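Local coordinates for hypothetical protein (Staphylococcus aureus subsp. aureus, PDB 1QYI) that is of unknown function but is probably a hydrolase of the haloacid dehalogenase (HAD) superfamily, with a large helical insertion beside its Rossmann-like core, at residues N57-K62 against F82-I87; E244-F249 against G253-F258; D317-G322 against G371-L376. All blocks are in the same frame, centred on the assembly; numbering follows the deposited sequence.

Contact 1. Residues N57-K62 against F82-I87; sequences NRIFQK and FIVFSI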
loop_
_atom_site.group_PDB
_atom_site.type_symbol
_atom_site.label_atom_id
_atom_site.label_comp_id
_atom_site.label_asym_id
_atom_site.label_seq_id
_atom_site.Cartn_x
_atom_site.Cartn_y
_atom_site.Cartn_z
ATOM N N ASN A 57 2.097 -14.303 -9.601
ATOM C CA ASN A 57 2.106 -15.677 -9.166
ATOM C C ASN A 57 3.521 -16.235 -9.171
ATOM O O ASN A 57 3.937 -16.888 -8.217
ATOM C CB ASN A 57 1.217 -16.515 -10.069
ATOM C CG ASN A 57 1.267 -17.971 -9.715
ATOM O OD1 ASN A 57 1.038 -18.343 -8.566
ATOM N ND2 ASN A 57 1.570 -18.814 -10.696
ATOM N N ARG A 58 4.268 -15.978 -10.240
ATOM C CA ARG A 58 5.639 -16.475 -10.330
ATOM C C ARG A 58 6.557 -15.835 -9.293
ATOM O O ARG A 58 7.266 -16.533 -8.569
ATOM C CB ARG A 58 6.225 -16.213 -11.718
ATOM C CG ARG A 58 5.640 -17.026 -12.850
ATOM C CD ARG A 58 6.489 -16.802 -14.086
ATOM N NE ARG A 58 7.852 -17.300 -13.871
ATOM C CZ ARG A 58 8.916 -16.924 -14.574
ATOM N NH1 ARG A 58 8.791 -16.031 -15.551
ATOM N NH2 ARG A 58 10.105 -17.442 -14.302
ATOM N N ILE A 59 6.547 -14.506 -9.237
ATOM C CA ILE A 59 7.394 -13.762 -8.307
ATOM C C ILE A 59 7.142 -14.141 -6.845
ATOM O O ILE A 59 8.071 -14.528 -6.141
ATOM C CB ILE A 59 7.205 -12.221 -8.478
ATOM C CG1 ILE A 59 7.508 -11.803 -9.917
ATOM C CG2 ILE A 59 8.139 -11.466 -7.531
ATOM C CD1 ILE A 59 8.917 -12.161 -10.383
ATOM N N PHE A 60 5.892 -14.048 -6.396
ATOM C CA PHE A 60 5.554 -14.364 -5.012
ATOM C C PHE A 60 5.185 -15.818 -4.683
ATOM O O PHE A 60 4.923 -16.140 -3.521
ATOM C CB PHE A 60 4.429 -13.439 -4.521
ATOM C CG PHE A 60 4.791 -11.983 -4.515
ATOM C CD1 PHE A 60 5.945 -11.543 -3.881
ATOM C CD2 PHE A 60 3.964 -11.046 -5.135
ATOM C CE1 PHE A 60 6.278 -10.187 -3.861
ATOM C CE2 PHE A 60 4.286 -9.686 -5.121
ATOM C CZ PHE A 60 5.444 -9.255 -4.485
ATOM N N GLN A 61 5.164 -16.684 -5.695
ATOM C CA GLN A 61 4.840 -18.098 -5.510
ATOM C C GLN A 61 3.482 -18.310 -4.837
ATOM O O GLN A 61 3.394 -18.791 -3.701
ATOM C CB GLN A 61 5.934 -18.775 -4.690
ATOM C CG GLN A 61 7.300 -18.687 -5.327
ATOM C CD GLN A 61 7.463 -19.628 -6.503
ATOM O OE1 GLN A 61 7.609 -20.839 -6.331
ATOM N NE2 GLN A 61 7.425 -19.077 -7.708
ATOM N N LYS A 62 2.421 -17.953 -5.549
ATOM C CA LYS A 62 1.071 -18.087 -5.027
ATOM C C LYS A 62 0.881 -17.197 -3.813
ATOM O O LYS A 62 0.052 -17.482 -2.949
ATOM C CB LYS A 62 0.762 -19.540 -4.646
ATOM C CG LYS A 62 0.357 -20.445 -5.816
ATOM C CD LYS A 62 -0.900 -19.933 -6.523
ATOM C CE LYS A 62 -1.303 -20.846 -7.673
ATOM N NZ LYS A 62 -2.543 -20.392 -8.370
ATOM N N PHE A 82 11.468 -4.659 -2.617
ATOM C CA PHE A 82 12.910 -4.463 -2.514
ATOM C C PHE A 82 13.612 -5.730 -2.026
ATOM O O PHE A 82 14.577 -6.168 -2.642
ATOM C CB PHE A 82 13.234 -3.311 -1.556
ATOM C CG PHE A 82 14.714 -3.122 -1.303
ATOM C CD1 PHE A 82 15.539 -2.565 -2.280
ATOM C CD2 PHE A 82 15.276 -3.485 -0.077
ATOM C CE1 PHE A 82 16.894 -2.364 -2.042
ATOM C CE2 PHE A 82 16.635 -3.288 0.174
ATOM C CZ PHE A 82 17.447 -2.723 -0.813
ATOM N N ILE A 83 13.139 -6.299 -0.916
ATOM C CA ILE A 83 13.744 -7.506 -0.351
ATOM C C ILE A 83 13.688 -8.676 -1.334
ATOM O O ILE A 83 14.669 -9.401 -1.511
ATOM C CB ILE A 83 13.065 -7.921 1.012
ATOM C CG1 ILE A 83 13.988 -7.599 2.199
ATOM C CG2 ILE A 83 12.820 -9.424 1.067
ATOM C CD1 ILE A 83 14.238 -6.126 2.459
ATOM N N VAL A 84 12.543 -8.850 -1.978
ATOM C CA VAL A 84 12.359 -9.924 -2.949
ATOM C C VAL A 84 13.322 -9.764 -4.131
ATOM O O VAL A 84 13.872 -10.740 -4.636
ATOM C CB VAL A 84 10.896 -9.945 -3.465
ATOM C CG1 VAL A 84 10.775 -10.834 -4.694
ATOM C CG2 VAL A 84 9.977 -10.449 -2.354
ATOM N N PHE A 85 13.538 -8.528 -4.566
ATOM C CA PHE A 85 14.424 -8.294 -5.686
ATOM C C PHE A 85 15.892 -8.422 -5.298
ATOM O O PHE A 85 16.737 -8.745 -6.140
ATOM C CB PHE A 85 14.167 -6.916 -6.281
ATOM C CG PHE A 85 15.155 -6.539 -7.335
ATOM C CD1 PHE A 85 15.078 -7.096 -8.606
ATOM C CD2 PHE A 85 16.204 -5.662 -7.038
ATOM C CE1 PHE A 85 16.034 -6.788 -9.569
ATOM C CE2 PHE A 85 17.168 -5.347 -7.993
ATOM C CZ PHE A 85 17.088 -5.909 -9.265
ATOM N N SER A 86 16.204 -8.160 -4.033
ATOM C CA SER A 86 17.590 -8.263 -3.561
ATOM C C SER A 86 18.044 -9.726 -3.497
ATOM O O SER A 86 19.186 -10.051 -3.830
ATOM C CB SER A 86 17.737 -7.619 -2.175
ATOM O OG SER A 86 17.628 -6.215 -2.244
ATOM N N ILE A 87 17.132 -10.598 -3.076
ATOM C CA ILE A 87 17.404 -12.025 -2.959
ATOM C C ILE A 87 17.801 -12.600 -4.315
ATOM O O ILE A 87 18.684 -13.454 -4.407
ATOM C CB ILE A 87 16.161 -12.768 -2.408
ATOM C CG1 ILE A 87 15.824 -12.224 -1.023
ATOM C CG2 ILE A 87 16.426 -14.264 -2.326
ATOM C CD1 ILE A 87 17.005 -12.280 -0.072
#
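Val84 reaches across from helix 77-93 to the last turn of helix 49-60 and divides its two methyls between Ile59 and Phe60. Its CG1, anti to the backbone N (chi1 167°), meets CG2 of Ile59 at 3.9 Å. The other branch comes in near the plane of the Phe60 ring, where Val84 CG2 lies 4.0 Å from CE1, so the valine touches an edge of the ring and not its face. CG2 of Ile59 lies over the rim of one face of that ring; the same methyl thus serves both the neighbouring ring and the valine opposite. No hydrogen bond crosses between the segments, and all three touching residues are buried.

Away from this small apolar patch the helix end is polar and more exposed. At Gln61 the backbone leaves the helix with positive phi, and the side chain folds back so that NE2 donates to Arg58 O at 2.7 Å, in the carbonyl plane on a lone pair, with the oxygen in the plane of the Gln61 amide. Arg58 itself makes a salt bridge with Glu130, while Lys62 is exposed.

The joint belongs to the all-helical part of the chain, consistent with a cap domain of the HAD type. Helix 16-31 packs on both partners, touching Phe60 through Ser22 and Ala23 and helix 77-93 at Phe85; helices 144-158 and 172-195 pack against helix 77-93 at Phe82 and Ser86.

Contact 2. Residues E244-F249 against G253-F258; sequences ETVVPF and GLLPYF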
loop_
_atom_site.group_PDB
_atom_site.type_symbol
_atom_site.label_atom_id
_atom_site.label_comp_id
_atom_site.label_asym_id
_atom_site.label_seq_id
_atom_site.Cartn_x
_atom_site.Cartn_y
_atom_site.Cartn_z
ATOM N N GLU A 244 -3.557 9.017 -4.372
ATOM C CA GLU A 244 -4.029 7.641 -4.397
ATOM C C GLU A 244 -5.482 7.511 -3.956
ATOM O O GLU A 244 -6.091 6.448 -4.093
ATOM C CB GLU A 244 -3.115 6.767 -3.530
ATOM C CG GLU A 244 -1.962 6.151 -4.327
ATOM C CD GLU A 244 -0.691 5.957 -3.510
ATOM O OE1 GLU A 244 -0.779 5.397 -2.394
ATOM O OE2 GLU A 244 0.397 6.349 -3.995
ATOM N N THR A 245 -6.030 8.607 -3.436
ATOM C CA THR A 245 -7.417 8.664 -2.984
ATOM C C THR A 245 -8.275 9.411 -4.013
ATOM O O THR A 245 -9.258 8.878 -4.535
ATOM C CB THR A 245 -7.533 9.406 -1.635
ATOM O OG1 THR A 245 -6.499 8.948 -0.757
ATOM C CG2 THR A 245 -8.885 9.154 -0.996
ATOM N N VAL A 246 -7.899 10.652 -4.299
ATOM C CA VAL A 246 -8.641 11.469 -5.255
ATOM C C VAL A 246 -8.718 10.868 -6.670
ATOM O O VAL A 246 -9.813 10.609 -7.164
ATOM C CB VAL A 246 -8.060 12.904 -5.325
ATOM C CG1 VAL A 246 -8.572 13.628 -6.564
ATOM C CG2 VAL A 246 -8.477 13.671 -4.081
ATOM N N VAL A 247 -7.569 10.643 -7.309
ATOM C CA VAL A 247 -7.529 10.103 -8.660
ATOM C C VAL A 247 -8.421 8.886 -8.860
ATOM O O VAL A 247 -9.243 8.861 -9.777
ATOM C CB VAL A 247 -6.086 9.747 -9.066
ATOM C CG1 VAL A 247 -6.048 9.209 -10.485
ATOM C CG2 VAL A 247 -5.204 10.981 -8.946
ATOM N N PRO A 248 -8.282 7.862 -8.006
ATOM C CA PRO A 248 -9.119 6.667 -8.158
ATOM C C PRO A 248 -10.612 7.002 -8.079
ATOM O O PRO A 248 -11.379 6.672 -8.982
ATOM C CB PRO A 248 -8.666 5.772 -7.005
ATOM C CG PRO A 248 -7.243 6.212 -6.766
ATOM C CD PRO A 248 -7.330 7.704 -6.894
ATOM N N PHE A 249 -11.015 7.666 -6.999
ATOM C CA PHE A 249 -12.414 8.038 -6.814
ATOM C C PHE A 249 -12.919 8.919 -7.947
ATOM O O PHE A 249 -14.073 8.816 -8.370
ATOM C CB PHE A 249 -12.616 8.747 -5.466
ATOM C CG PHE A 249 -12.891 7.805 -4.319
ATOM C CD1 PHE A 249 -12.026 6.754 -4.036
ATOM C CD2 PHE A 249 -14.014 7.974 -3.516
ATOM C CE1 PHE A 249 -12.275 5.885 -2.973
ATOM C CE2 PHE A 249 -14.268 7.107 -2.449
ATOM C CZ PHE A 249 -13.391 6.062 -2.182
ATOM N N GLY A 253 -15.941 7.981 -10.534
ATOM C CA GLY A 253 -17.191 8.721 -10.446
ATOM C C GLY A 253 -17.790 8.726 -9.047
ATOM O O GLY A 253 -18.994 8.894 -8.883
ATOM N N LEU A 254 -16.954 8.552 -8.029
ATOM C CA LEU A 254 -17.442 8.537 -6.659
ATOM C C LEU A 254 -17.157 9.868 -5.981
ATOM O O LEU A 254 -17.889 10.293 -5.084
ATOM C CB LEU A 254 -16.781 7.403 -5.876
ATOM C CG LEU A 254 -16.962 5.996 -6.448
ATOM C CD1 LEU A 254 -16.111 5.015 -5.667
ATOM C CD2 LEU A 254 -18.429 5.594 -6.409
ATOM N N LEU A 255 -16.097 10.529 -6.423
ATOM C CA LEU A 255 -15.692 11.807 -5.852
ATOM C C LEU A 255 -16.838 12.805 -5.669
ATOM O O LEU A 255 -16.932 13.460 -4.638
ATOM C CB LEU A 255 -14.590 12.428 -6.709
ATOM C CG LEU A 255 -13.769 13.499 -5.998
ATOM C CD1 LEU A 255 -13.092 12.887 -4.784
ATOM C CD2 LEU A 255 -12.744 14.073 -6.961
ATOM N N PRO A 256 -17.718 12.944 -6.673
ATOM C CA PRO A 256 -18.839 13.887 -6.559
ATOM C C PRO A 256 -19.722 13.724 -5.310
ATOM O O PRO A 256 -20.488 14.631 -4.967
ATOM C CB PRO A 256 -19.609 13.655 -7.859
ATOM C CG PRO A 256 -18.500 13.373 -8.835
ATOM C CD PRO A 256 -17.615 12.419 -8.050
ATOM N N TYR A 257 -19.605 12.582 -4.633
ATOM C CA TYR A 257 -20.390 12.296 -3.422
ATOM C C TYR A 257 -19.625 12.620 -2.148
ATOM O O TYR A 257 -20.110 12.358 -1.048
ATOM C CB TYR A 257 -20.782 10.821 -3.376
ATOM C CG TYR A 257 -21.608 10.382 -4.553
ATOM C CD1 TYR A 257 -22.949 10.764 -4.673
ATOM C CD2 TYR A 257 -21.050 9.598 -5.558
ATOM C CE1 TYR A 257 -23.711 10.373 -5.769
ATOM C CE2 TYR A 257 -21.793 9.202 -6.655
ATOM C CZ TYR A 257 -23.121 9.590 -6.761
ATOM O OH TYR A 257 -23.838 9.200 -7.867
ATOM N N PHE A 258 -18.435 13.193 -2.299
ATOM C CA PHE A 258 -17.601 13.538 -1.156
ATOM C C PHE A 258 -17.035 14.942 -1.315
ATOM O O PHE A 258 -16.335 15.215 -2.285
ATOM C CB PHE A 258 -16.434 12.555 -1.046
ATOM C CG PHE A 258 -16.855 11.129 -0.895
ATOM C CD1 PHE A 258 -17.061 10.584 0.363
ATOM C CD2 PHE A 258 -17.055 10.326 -2.013
ATOM C CE1 PHE A 258 -17.457 9.265 0.507
ATOM C CE2 PHE A 258 -17.453 9.004 -1.877
ATOM C CZ PHE A 258 -17.655 8.472 -0.614
#
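The backbone of Phe249 meets that of Gly253, Leu254 and Leu255 where helix 242-252 ends in a Schellman motif, Gly253 taking positive phi and Phe249 O receiving the returning N-H groups. The shortest bond comes from Leu254 N, 2.9 Å from Phe249 O and fairly straight at 161°. Leu255 N adds a longer bond to that oxygen from well above the carbonyl plane, and Gly253 N a weak third, as the chain turns into the 3-10 segment 255-257.

The ring of Phe249 is met by Leu254 and Phe258, and its CB by Leu255. Leu254 approaches over one face of the ring in a CH-pi contact, with CD1 4.3 Å from the ring centroid, while its CB lies 3.7 Å from Phe249 CD2. The edge of Phe249 is directed at the face of Phe258 in an offset edge-to-face pair, planes at 69°, with the two CE2 atoms of Phe249 and Phe258 3.8 Å apart. Leu255, with CG anti to its backbone N (chi1 -161°), lays CD1 near CB of Phe249 and CD2 4.2 Å from Val246 CG1.

Phe258 also packs on Leu234 and Ile236 of strand 233-237, and Phe249 on Val8 and Phe12 beyond strand 3-6. A Schellman motif with glycine at the positive-phi position is a common helix C-cap; here it starts the second half of the beta-alpha-beta crossover from strand 233-237 to strand 263-264.

Contact 3. Residues D317-G322 against G371-L376; sequences DVFIVG and GVLDNL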
loop_
_atom_site.group_PDB
_atom_site.type_symbol
_atom_site.label_atom_id
_atom_site.label_comp_id
_atom_site.label_asym_id
_atom_site.label_seq_id
_atom_site.Cartn_x
_atom_site.Cartn_y
_atom_site.Cartn_z
ATOM N N ASP A 317 -24.781 10.510 15.805
ATOM C CA ASP A 317 -24.464 11.565 14.850
ATOM C C ASP A 317 -23.321 11.235 13.883
ATOM O O ASP A 317 -23.157 11.888 12.846
ATOM C CB ASP A 317 -24.181 12.843 15.631
ATOM C CG ASP A 317 -25.261 13.129 16.658
ATOM O OD1 ASP A 317 -26.446 12.863 16.357
ATOM O OD2 ASP A 317 -24.942 13.617 17.763
ATOM N N VAL A 318 -22.543 10.212 14.221
ATOM C CA VAL A 318 -21.439 9.797 13.375
ATOM C C VAL A 318 -21.336 8.281 13.309
ATOM O O VAL A 318 -21.341 7.601 14.332
ATOM C CB VAL A 318 -20.105 10.386 13.877
ATOM C CG1 VAL A 318 -18.984 10.077 12.875
ATOM C CG2 VAL A 318 -20.238 11.891 14.086
ATOM N N PHE A 319 -21.253 7.773 12.081
ATOM C CA PHE A 319 -21.140 6.346 11.786
ATOM C C PHE A 319 -19.872 6.114 10.961
ATOM O O PHE A 319 -19.770 6.544 9.802
ATOM C CB PHE A 319 -22.327 5.870 10.951
ATOM C CG PHE A 319 -23.644 5.945 11.659
ATOM C CD1 PHE A 319 -23.962 5.036 12.658
ATOM C CD2 PHE A 319 -24.558 6.941 11.341
ATOM C CE1 PHE A 319 -25.169 5.113 13.321
ATOM C CE2 PHE A 319 -25.764 7.023 12.000
ATOM C CZ PHE A 319 -26.068 6.107 12.997
ATOM N N ILE A 320 -18.913 5.418 11.550
ATOM C CA ILE A 320 -17.672 5.122 10.864
ATOM C C ILE A 320 -17.806 3.751 10.212
ATOM O O ILE A 320 -18.135 2.767 10.874
ATOM C CB ILE A 320 -16.496 5.161 11.844
ATOM C CG1 ILE A 320 -16.194 6.616 12.190
ATOM C CG2 ILE A 320 -15.290 4.472 11.242
ATOM C CD1 ILE A 320 -15.087 6.800 13.210
ATOM N N VAL A 321 -17.554 3.718 8.904
ATOM C CA VAL A 321 -17.651 2.513 8.080
ATOM C C VAL A 321 -16.273 2.067 7.606
ATOM O O VAL A 321 -15.669 2.673 6.711
ATOM C CB VAL A 321 -18.550 2.768 6.833
ATOM C CG1 VAL A 321 -18.575 1.539 5.927
ATOM C CG2 VAL A 321 -19.956 3.140 7.271
ATOM N N GLY A 322 -15.780 0.997 8.211
ATOM C CA GLY A 322 -14.477 0.503 7.837
ATOM C C GLY A 322 -14.359 -0.980 8.057
ATOM O O GLY A 322 -15.318 -1.649 8.429
ATOM N N GLY A 371 -29.246 -2.146 5.770
ATOM C CA GLY A 371 -29.823 -2.936 6.841
ATOM C C GLY A 371 -29.533 -2.355 8.203
ATOM O O GLY A 371 -30.372 -2.404 9.099
ATOM N N VAL A 372 -28.339 -1.796 8.357
ATOM C CA VAL A 372 -27.935 -1.197 9.615
ATOM C C VAL A 372 -28.632 0.128 9.863
ATOM O O VAL A 372 -29.007 0.436 10.996
ATOM C CB VAL A 372 -26.430 -0.946 9.645
ATOM C CG1 VAL A 372 -26.029 -0.365 10.990
ATOM C CG2 VAL A 372 -25.690 -2.238 9.371
ATOM N N LEU A 373 -28.807 0.924 8.818
ATOM C CA LEU A 373 -29.450 2.221 9.008
ATOM C C LEU A 373 -30.971 2.121 9.154
ATOM O O LEU A 373 -31.608 3.027 9.694
ATOM C CB LEU A 373 -29.069 3.177 7.867
ATOM C CG LEU A 373 -27.559 3.403 7.687
ATOM C CD1 LEU A 373 -27.311 4.327 6.506
ATOM C CD2 LEU A 373 -26.964 3.984 8.955
ATOM N N ASP A 374 -31.555 1.021 8.695
ATOM C CA ASP A 374 -32.996 0.868 8.821
ATOM C C ASP A 374 -33.347 -0.060 9.977
ATOM O O ASP A 374 -34.518 -0.341 10.239
ATOM C CB ASP A 374 -33.602 0.366 7.505
ATOM C CG ASP A 374 -33.414 1.361 6.366
ATOM O OD1 ASP A 374 -33.555 2.580 6.616
ATOM O OD2 ASP A 374 -33.128 0.933 5.226
ATOM N N ASN A 375 -32.313 -0.515 10.676
ATOM C CA ASN A 375 -32.476 -1.403 11.815
ATOM C C ASN A 375 -31.500 -1.065 12.927
ATOM O O ASN A 375 -30.981 -1.957 13.597
ATOM C CB ASN A 375 -32.272 -2.854 11.384
ATOM C CG ASN A 375 -33.429 -3.383 10.574
ATOM O OD1 ASN A 375 -34.534 -3.544 11.087
ATOM N ND2 ASN A 375 -33.187 -3.650 9.298
ATOM N N LEU A 376 -31.248 0.223 13.129
ATOM C CA LEU A 376 -30.319 0.652 14.168
ATOM C C LEU A 376 -30.584 -0.008 15.511
ATOM O O LEU A 376 -29.655 -0.477 16.165
ATOM C CB LEU A 376 -30.368 2.167 14.329
ATOM C CG LEU A 376 -29.630 2.919 13.224
ATOM C CD1 LEU A 376 -29.825 4.411 13.420
ATOM C CD2 LEU A 376 -28.136 2.555 13.265
#
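Asn375, next to the Leu376 that touches Phe319, donates from ND2 back to Gly371 O, 3.1 Å away, across the end of helix 369-373. The donor lies in the carbonyl plane on a lone pair, and the oxygen sits close to the plane of the Asn375 amide, so the bond holds that side chain back against the helix end. In the Rossmann-like HAD fold this C-terminal helix packs on one side of the parallel sheet, facing strand 318-322, which lies between strands 3-6 and 337-341.

Phe319 is the one strand residue that makes the contact. It is buried, and its CB points toward the helix; with CG beside the backbone N (chi1 -65°), the ring extends toward the helix end, and both leucines meet it from the same side of its plane. Leu373 presents CD2 to the face, loosely, 4.5 Å from Phe319 CE2. Leu376, beyond the helix end, comes from the opposite direction to the phenylalanine side chain and meets the ring obliquely. Thr337 and Phe232 also touch Phe319, while Leu376 O is hydrogen-bonded to the hydroxyl of Tyr361 in the edge strand 361-363. The closest approach across the segments is that of Leu376 CD2 to Phe319 CE1, at 3.9 Å.

How the contacts relate
The three contacts follow one another along the chain, and none nests within or crosses another. After strand 3-6 the chain enters the helical region, where contact 1 closes an excursion of 19 mostly helical residues by joining helix 49-60 to helix 77-93. Back in the sheet domain, past strand 233-237, contact 2 makes a local closure at the end of helix 242-252. Contact 3 spans the longest separation, 48 residues, and brings the C-terminal helix onto strand 318-322. Contacts 2 and 3 have centres 22 Å apart in the sheet domain; contact 1 lies on the opposite side of the chain's centre from both, its centre 41 Å from that of contact 3.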